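Local structure of fructokinase (Silicibacter sp., 3C8U) at residues G10-L15 with A44-Q49; H93-Q98 with A127-N132; R168-D171 with N175-A178. The protein is a putative fructokinase that probably transfers the gamma-phosphate of ATP to fructose in sugar uptake or metabolism. All blocks are in the same frame, centred on the assembly; numbering follows the deposited sequence.

Overall arrangement
Contact 2 lies in the core of the parallel alpha/beta domain; contact 1 lies at its margin, partly buried, and contact 3 lies at the surface on the opposite side of the chain's centre. Contact 1 joins helices 4-14 and 36-48; contact 2 presses helix 85-97 onto strand 126-131 and is wholly buried. The two are linked where Leu46 CD1 meets Ile128 CD1 at 4.1 Å, with Ile128 on strand 126-131 facing helix 36-48. Both rest on aliphatic branches. Contact 3 joins helices 158-171 and 176-184 across a short loop, about 38 Å from contact 1 and 34 Å from contact 2 between centres; there one leucine packs on backbone and a polar cap starts the second helix.

Contact 1. Residues G10-L15 with A44-Q49; sequences GVLERL and AALSAQ
Leu46 enters between Val11 and Leu12 where two helices pack at the margin of a P-loop kinase-like alpha/beta fold: helix 4-14, at the start of the chain, and helix 36-48, which follows the probable Walker A loop. From CB, the side chain of Leu46 leaves with CG anti to its carbonyl carbon (chi1 -73°), which carries CG toward helix 4-14. CD1 lies 4.2 Å from Val11 CG1. CD2 reaches Val11 CG1 at 4.0 Å, the two side chains crossing at about a right angle. Leu12 has two conformers; in the one described its CG lies 3.6 Å from Leu46 CD2, the leucines sliding past each other in opposite directions, and its CD1 lies 3.6 Å from Gln49 CB, while a still closer approach of its other methyl to Leu46 is doubtful. The glutamine chain bends at chi2 (-60°), and its amide leads away from helix 4-14. Val11 also touches Ile152 and Leu203 of the sheet, while Cys8 packs on Leu46 and Gln49. Behind the contact, the in-plane edge of the Arg14 guanidinium gives NH1 to Gly10 O at 3.0 Å, from above the carbonyl plane.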
loop_
_atom_site.group_PDB
_atom_site.type_symbol
_atom_site.label_atom_id
_atom_site.label_comp_id
_atom_site.label_asym_id
_atom_site.label_seq_id
_atom_site.Cartn_x
_atom_site.Cartn_y
_atom_site.Cartn_z
ATOM N N GLY A 10 0.171 -10.869 -16.528
ATOM C CA GLY A 10 -0.637 -9.698 -16.869
ATOM C C GLY A 10 0.084 -8.389 -16.626
ATOM O O GLY A 10 0.017 -7.439 -17.411
ATOM N N VAL A 11 0.847 -8.356 -15.540
ATOM C CA VAL A 11 1.680 -7.192 -15.233
ATOM C C VAL A 11 2.750 -7.051 -16.291
ATOM O O VAL A 11 2.940 -5.972 -16.881
ATOM C CB VAL A 11 2.315 -7.283 -13.808
ATOM C CG1 VAL A 11 3.387 -6.187 -13.612
ATOM C CG2 VAL A 11 1.202 -7.189 -12.768
ATOM N N LEU A 12 3.400 -8.164 -16.609
ATOM C CA LEU A 12 4.504 -8.123 -17.575
ATOM C C LEU A 12 4.061 -7.595 -18.947
ATOM O O LEU A 12 4.770 -6.837 -19.604
ATOM C CB LEU A 12 5.167 -9.493 -17.752
ATOM C CG LEU A 12 6.002 -10.013 -16.585
ATOM C CD1 LEU A 12 6.600 -11.373 -16.919
ATOM C CD2 LEU A 12 7.088 -9.025 -16.241
ATOM N N GLU A 13 2.893 -8.008 -19.368
ATOM C CA GLU A 13 2.364 -7.661 -20.697
ATOM C C GLU A 13 2.070 -6.191 -20.773
ATOM O O GLU A 13 1.998 -5.617 -21.855
ATOM C CB GLU A 13 1.049 -8.392 -21.012
ATOM C CG GLU A 13 1.192 -9.872 -21.098
ATOM C CD GLU A 13 -0.149 -10.550 -21.265
ATOM O OE1 GLU A 13 -1.190 -9.879 -21.104
ATOM O OE2 GLU A 13 -0.132 -11.760 -21.515
ATOM N N ARG A 14 1.846 -5.606 -19.621
ATOM C CA ARG A 14 1.410 -4.207 -19.549
ATOM C C ARG A 14 2.561 -3.243 -19.308
ATOM O O ARG A 14 2.436 -2.031 -19.510
ATOM C CB ARG A 14 0.327 -4.034 -18.502
ATOM C CG ARG A 14 -0.974 -4.696 -18.915
ATOM C CD ARG A 14 -1.973 -4.609 -17.752
ATOM N NE ARG A 14 -3.337 -5.035 -18.108
ATOM C CZ ARG A 14 -3.688 -6.286 -18.358
ATOM N NH1 ARG A 14 -2.789 -7.266 -18.339
ATOM N NH2 ARG A 14 -4.952 -6.559 -18.659
ATOM N N LEU A 15 3.687 -3.795 -18.889
ATOM C CA LEU A 15 4.921 -2.995 -18.716
ATOM C C LEU A 15 5.548 -2.775 -20.084
ATOM O O LEU A 15 5.263 -3.482 -21.022
ATOM C CB LEU A 15 5.892 -3.713 -17.782
ATOM C CG LEU A 15 5.388 -3.752 -16.323
ATOM C CD1 LEU A 15 6.344 -4.611 -15.517
ATOM C CD2 LEU A 15 5.214 -2.331 -15.709
ATOM N N ALA A 44 8.396 -11.682 -6.440
ATOM C CA ALA A 44 9.286 -12.831 -6.638
ATOM C C ALA A 44 9.032 -13.449 -8.031
ATOM O O ALA A 44 9.941 -13.876 -8.715
ATOM C CB ALA A 44 9.076 -13.878 -5.518
ATOM N N ALA A 45 7.770 -13.443 -8.426
ATOM C CA ALA A 45 7.339 -14.031 -9.699
ATOM C C ALA A 45 7.907 -13.212 -10.845
ATOM O O ALA A 45 8.432 -13.753 -11.817
ATOM C CB ALA A 45 5.808 -14.117 -9.776
ATOM N N LEU A 46 7.879 -11.895 -10.673
ATOM C CA LEU A 46 8.371 -10.970 -11.728
ATOM C C LEU A 46 9.903 -11.076 -11.844
ATOM O O LEU A 46 10.486 -11.156 -12.945
ATOM C CB LEU A 46 7.940 -9.531 -11.441
ATOM C CG LEU A 46 6.442 -9.186 -11.652
ATOM C CD1 LEU A 46 6.086 -7.906 -10.896
ATOM C CD2 LEU A 46 6.083 -9.054 -13.141
ATOM N N SER A 47 10.547 -11.109 -10.687
ATOM C CA SER A 47 11.990 -11.247 -10.643
ATOM C C SER A 47 12.409 -12.515 -11.416
ATOM O O SER A 47 13.393 -12.510 -12.177
ATOM C CB SER A 47 12.507 -11.278 -9.191
ATOM O OG SER A 47 12.147 -10.089 -8.472
ATOM N N ALA A 48 11.620 -13.563 -11.276
ATOM C CA ALA A 48 11.945 -14.876 -11.873
ATOM C C ALA A 48 11.793 -14.829 -13.397
ATOM O O ALA A 48 12.302 -15.696 -14.125
ATOM C CB ALA A 48 11.071 -16.012 -11.271
ATOM N N GLN A 49 11.085 -13.806 -13.856
ATOM C CA GLN A 49 10.819 -13.622 -15.286
ATOM C C GLN A 49 11.716 -12.530 -15.818
ATOM O O GLN A 49 11.437 -11.948 -16.863
ATOM C CB GLN A 49 9.365 -13.245 -15.559
ATOM C CG GLN A 49 8.360 -14.312 -15.200
ATOM C CD GLN A 49 8.542 -15.604 -15.936
ATOM O OE1 GLN A 49 9.037 -15.659 -17.060
ATOM N NE2 GLN A 49 8.062 -16.663 -15.325
#

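Contact 2. Residues H93-Q98 with A127-N132; sequences HALKHQ and AIIEGN
Leu95, near the end of helix 85-97, and Ala127, near the start of strand 126-131, bring their CA atoms to 7.8 Å, the nearest backbone approach between the two segments. Across this gap the contact is carried by three aliphatic residues, all buried. In Leu95, chi1 (-78°) and the extended chi2 (170°) together bring CD1 to the strand. That methyl meets Ile129 CD1 at 3.8 Å, the two side chains reaching toward each other tip to tip, while Ala127 CB lies a little farther from it at 4.4 Å. Ala127 and Ile129, two residues apart on the strand, present the same face to the helix; Ile128 between them turns to the opposite face and packs on Ser39, Leu42 and Ala43 of helix 36-48. Farther along, Glu130 is gripped by Ser36 and Ser39, and Asn132 OD1 accepts from Lys35, so the C-terminal end of the strand lies beside the probable Walker A loop and the start of helix 36-48. Arg22 NH1 bonds Leu95 O and Gln98 O, tying both to the residue just before strand 23-28. Strand 126-131 runs between the parallel strands 53-57 and 23-28, with helix 85-97 on one sheet face and helix 36-48 on the other.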
loop_
_atom_site.group_PDB
_atom_site.type_symbol
_atom_site.label_atom_id
_atom_site.label_comp_id
_atom_site.label_asym_id
_atom_site.label_seq_id
_atom_site.Cartn_x
_atom_site.Cartn_y
_atom_site.Cartn_z
ATOM N N HIS A 93 7.847 9.783 -7.277
ATOM C CA HIS A 93 8.543 10.467 -8.387
ATOM C C HIS A 93 10.018 10.107 -8.446
ATOM O O HIS A 93 10.567 9.838 -9.539
ATOM C CB HIS A 93 8.303 11.965 -8.402
ATOM C CG HIS A 93 6.925 12.327 -8.873
ATOM N ND1 HIS A 93 6.463 12.011 -10.139
ATOM C CD2 HIS A 93 5.902 12.963 -8.249
ATOM C CE1 HIS A 93 5.213 12.432 -10.265
ATOM N NE2 HIS A 93 4.848 13.010 -9.137
ATOM N N ALA A 94 10.649 10.055 -7.274
ATOM C CA ALA A 94 12.108 9.801 -7.185
ATOM C C ALA A 94 12.426 8.395 -7.702
ATOM O O ALA A 94 13.427 8.163 -8.382
ATOM C CB ALA A 94 12.639 9.967 -5.743
ATOM N N LEU A 95 11.521 7.489 -7.424
ATOM C CA LEU A 95 11.711 6.074 -7.790
ATOM C C LEU A 95 11.855 5.834 -9.283
ATOM O O LEU A 95 12.561 4.908 -9.734
ATOM C CB LEU A 95 10.602 5.201 -7.231
ATOM C CG LEU A 95 10.726 4.872 -5.748
ATOM C CD1 LEU A 95 9.441 4.215 -5.230
ATOM C CD2 LEU A 95 11.983 4.008 -5.455
ATOM N N LYS A 96 11.216 6.697 -10.056
ATOM C CA LYS A 96 11.241 6.551 -11.523
ATOM C C LYS A 96 12.637 6.766 -12.070
ATOM O O LYS A 96 13.159 5.949 -12.841
ATOM C CB LYS A 96 10.269 7.522 -12.201
ATOM C CG LYS A 96 10.264 7.440 -13.727
ATOM C CD LYS A 96 9.352 8.520 -14.337
ATOM C CE LYS A 96 8.961 8.235 -15.784
ATOM N NZ LYS A 96 8.171 6.966 -15.942
ATOM N N HIS A 97 13.285 7.850 -11.654
ATOM C CA HIS A 97 14.550 8.173 -12.296
ATOM C C HIS A 97 15.776 8.239 -11.439
ATOM O O HIS A 97 16.880 8.322 -11.969
ATOM C CB HIS A 97 14.421 9.414 -13.160
ATOM C CG HIS A 97 13.897 9.100 -14.532
ATOM N ND1 HIS A 97 14.506 8.179 -15.362
ATOM C CD2 HIS A 97 12.803 9.544 -15.201
ATOM C CE1 HIS A 97 13.827 8.089 -16.489
ATOM N NE2 HIS A 97 12.785 8.898 -16.416
ATOM N N GLN A 98 15.616 8.126 -10.132
ATOM C CA GLN A 98 16.809 8.015 -9.269
ATOM C C GLN A 98 17.268 6.573 -9.198
ATOM O O GLN A 98 16.452 5.654 -9.159
ATOM C CB GLN A 98 16.546 8.551 -7.859
ATOM C CG GLN A 98 16.138 9.962 -7.862
ATOM C CD GLN A 98 17.207 10.871 -8.460
ATOM O OE1 GLN A 98 16.958 11.584 -9.433
ATOM N NE2 GLN A 98 18.403 10.848 -7.874
ATOM N N ALA A 127 9.266 -1.381 -8.970
ATOM C CA ALA A 127 8.825 -1.169 -7.595
ATOM C C ALA A 127 7.326 -1.393 -7.542
ATOM O O ALA A 127 6.544 -0.765 -8.275
ATOM C CB ALA A 127 9.178 0.248 -7.094
ATOM N N ILE A 128 6.958 -2.338 -6.689
ATOM C CA ILE A 128 5.571 -2.623 -6.399
ATOM C C ILE A 128 5.277 -1.828 -5.146
ATOM O O ILE A 128 5.770 -2.147 -4.068
ATOM C CB ILE A 128 5.277 -4.094 -6.147
ATOM C CG1 ILE A 128 5.638 -4.929 -7.377
ATOM C CG2 ILE A 128 3.795 -4.280 -5.719
ATOM C CD1 ILE A 128 5.577 -6.369 -7.087
ATOM N N ILE A 129 4.494 -0.775 -5.340
ATOM C CA ILE A 129 4.152 0.166 -4.272
ATOM C C ILE A 129 2.839 -0.345 -3.718
ATOM O O ILE A 129 1.895 -0.550 -4.463
ATOM C CB ILE A 129 3.952 1.607 -4.799
ATOM C CG1 ILE A 129 5.128 2.083 -5.659
ATOM C CG2 ILE A 129 3.639 2.603 -3.627
ATOM C CD1 ILE A 129 6.442 1.922 -5.035
ATOM N N GLU A 130 2.812 -0.607 -2.414
ATOM C CA GLU A 130 1.641 -1.161 -1.774
ATOM C C GLU A 130 1.118 -0.227 -0.703
ATOM O O GLU A 130 1.855 0.335 0.086
ATOM C CB GLU A 130 1.877 -2.602 -1.257
ATOM C CG GLU A 130 2.662 -2.710 -0.002
ATOM C CD GLU A 130 2.718 -4.108 0.571
ATOM O OE1 GLU A 130 2.166 -5.040 -0.039
ATOM O OE2 GLU A 130 3.373 -4.274 1.622
ATOM N N GLY A 131 -0.191 -0.035 -0.737
ATOM C CA GLY A 131 -0.883 0.808 0.274
ATOM C C GLY A 131 -2.388 0.793 0.174
ATOM O O GLY A 131 -2.963 0.190 -0.704
ATOM N N ASN A 132 -3.029 1.536 1.054
ATOM C CA ASN A 132 -4.483 1.592 1.077
ATOM C C ASN A 132 -5.074 2.638 0.134
ATOM O O ASN A 132 -6.230 2.545 -0.238
ATOM C CB ASN A 132 -4.959 1.818 2.518
ATOM C CG ASN A 132 -4.568 0.673 3.433
ATOM O OD1 ASN A 132 -4.632 -0.503 3.033
ATOM N ND2 ASN A 132 -4.165 0.991 4.637
#

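Contact 3. Residues R168-D171 with N175-A178; sequences RWLD and NHDA
Leu170, in the last turn of helix 158-171, packs on Asn175 and His176 at the start of helix 176-184, forming a helix-loop-helix connection with only three residues between the two segments. In what is probably a P-loop kinase fold it lies beyond strand 150-154, in the part of the chain where related P-loop kinases often have a lid. Apolar contact comes from a single side chain, that of Leu170, whose tip comes nearer the second helix than its root does. CD2 lies over the backbone rather than in a nest of side chains: it is 3.7 Å from His176 CA, 3.8 Å from His176 N and 3.8 Å from Asn175 C. The CB atoms of Asn175 and His176 both point away from helix 158-171, which leaves their backbone facing the leucine. The other methyl, CD1, stands at the edge of the imidazole, near the ring plane. Farther along helix 176-184, Trp169 touches Ala179, Arg182 and Ala183, and Leu170 also touches Ala179.

The polar contacts are separate from this packing. Arg168 NH2 forms a salt bridge with Asp187 OD2 of helix 186-195, and Asp171 OD1 bonds Gln167 NE2 one turn back. Asn175 is the N-cap of helix 176-184: with chi1 at 72° its amide folds back over the first turn, satisfying a backbone N-H that has no helical carbonyl before it. The amide of Ala178 gives its hydrogen to Asn175 OD1 at 2.8 Å, a nearly straight bond of 163° at the hydrogen, which meets the side-chain carbonyl almost end-on.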
loop_
_atom_site.group_PDB
_atom_site.type_symbol
_atom_site.label_atom_id
_atom_site.label_comp_id
_atom_site.label_asym_id
_atom_site.label_seq_id
_atom_site.Cartn_x
_atom_site.Cartn_y
_atom_site.Cartn_z
ATOM N N ARG A 168 -7.127 -9.538 14.198
ATOM C CA ARG A 168 -5.890 -8.761 14.380
ATOM C C ARG A 168 -5.849 -8.234 15.793
ATOM O O ARG A 168 -4.875 -8.386 16.511
ATOM C CB ARG A 168 -5.786 -7.607 13.365
ATOM C CG ARG A 168 -4.687 -6.600 13.667
ATOM C CD ARG A 168 -4.224 -5.889 12.388
ATOM N NE ARG A 168 -4.770 -4.535 12.236
ATOM C CZ ARG A 168 -4.681 -3.823 11.111
ATOM N NH1 ARG A 168 -4.099 -4.345 10.037
ATOM N NH2 ARG A 168 -5.193 -2.602 11.043
ATOM N N TRP A 169 -6.967 -7.677 16.208
ATOM C CA TRP A 169 -7.052 -7.016 17.494
ATOM C C TRP A 169 -7.114 -8.038 18.624
ATOM O O TRP A 169 -6.673 -7.782 19.759
ATOM C CB TRP A 169 -8.202 -6.013 17.515
ATOM C CG TRP A 169 -7.839 -4.853 16.665
ATOM C CD1 TRP A 169 -8.305 -4.560 15.415
ATOM C CD2 TRP A 169 -6.841 -3.879 16.960
ATOM N NE1 TRP A 169 -7.677 -3.436 14.929
ATOM C CE2 TRP A 169 -6.777 -2.994 15.861
ATOM C CE3 TRP A 169 -6.004 -3.655 18.057
ATOM C CZ2 TRP A 169 -5.909 -1.893 15.830
ATOM C CZ3 TRP A 169 -5.145 -2.554 18.029
ATOM C CH2 TRP A 169 -5.105 -1.691 16.919
ATOM N N LEU A 170 -7.605 -9.225 18.282
ATOM C CA LEU A 170 -7.672 -10.325 19.251
ATOM C C LEU A 170 -6.229 -10.782 19.530
ATOM O O LEU A 170 -5.836 -11.038 20.661
ATOM C CB LEU A 170 -8.517 -11.492 18.744
ATOM C CG LEU A 170 -10.040 -11.360 18.806
ATOM C CD1 LEU A 170 -10.724 -12.595 18.155
ATOM C CD2 LEU A 170 -10.471 -11.168 20.243
ATOM N N ASP A 171 -5.449 -10.839 18.471
ATOM C CA ASP A 171 -4.024 -11.226 18.565
ATOM C C ASP A 171 -3.269 -10.264 19.478
ATOM O O ASP A 171 -2.366 -10.641 20.223
ATOM C CB ASP A 171 -3.379 -11.283 17.179
ATOM C CG ASP A 171 -3.875 -12.467 16.362
ATOM O OD1 ASP A 171 -4.596 -13.311 16.936
ATOM O OD2 ASP A 171 -3.559 -12.547 15.153
ATOM N N ASN A 175 -9.913 -8.381 24.149
ATOM C CA ASN A 175 -11.060 -9.269 24.161
ATOM C C ASN A 175 -11.979 -8.972 22.994
ATOM O O ASN A 175 -11.821 -7.985 22.285
ATOM C CB ASN A 175 -11.830 -9.246 25.478
ATOM C CG ASN A 175 -12.627 -7.976 25.689
ATOM O OD1 ASN A 175 -13.087 -7.338 24.741
ATOM N ND2 ASN A 175 -12.810 -7.614 26.950
ATOM N N HIS A 176 -12.947 -9.853 22.804
ATOM C CA HIS A 176 -13.685 -9.877 21.548
ATOM C C HIS A 176 -14.496 -8.580 21.357
ATOM O O HIS A 176 -14.504 -7.976 20.268
ATOM C CB HIS A 176 -14.579 -11.108 21.431
ATOM C CG HIS A 176 -15.312 -11.158 20.141
ATOM N ND1 HIS A 176 -16.594 -10.664 19.999
ATOM C CD2 HIS A 176 -14.916 -11.539 18.912
ATOM C CE1 HIS A 176 -16.963 -10.774 18.735
ATOM N NE2 HIS A 176 -15.958 -11.284 18.050
ATOM N N ASP A 177 -15.144 -8.161 22.423
ATOM C CA ASP A 177 -15.950 -6.929 22.424
ATOM C C ASP A 177 -15.093 -5.756 21.998
ATOM O O ASP A 177 -15.462 -4.939 21.162
ATOM C CB ASP A 177 -16.436 -6.599 23.828
ATOM C CG ASP A 177 -17.653 -7.400 24.250
ATOM O OD1 ASP A 177 -18.350 -7.982 23.380
ATOM O OD2 ASP A 177 -17.913 -7.429 25.480
ATOM N N ALA A 178 -13.940 -5.694 22.638
ATOM C CA ALA A 178 -12.995 -4.593 22.434
ATOM C C ALA A 178 -12.417 -4.614 21.044
ATOM O O ALA A 178 -12.172 -3.566 20.449
ATOM C CB ALA A 178 -11.865 -4.627 23.475
#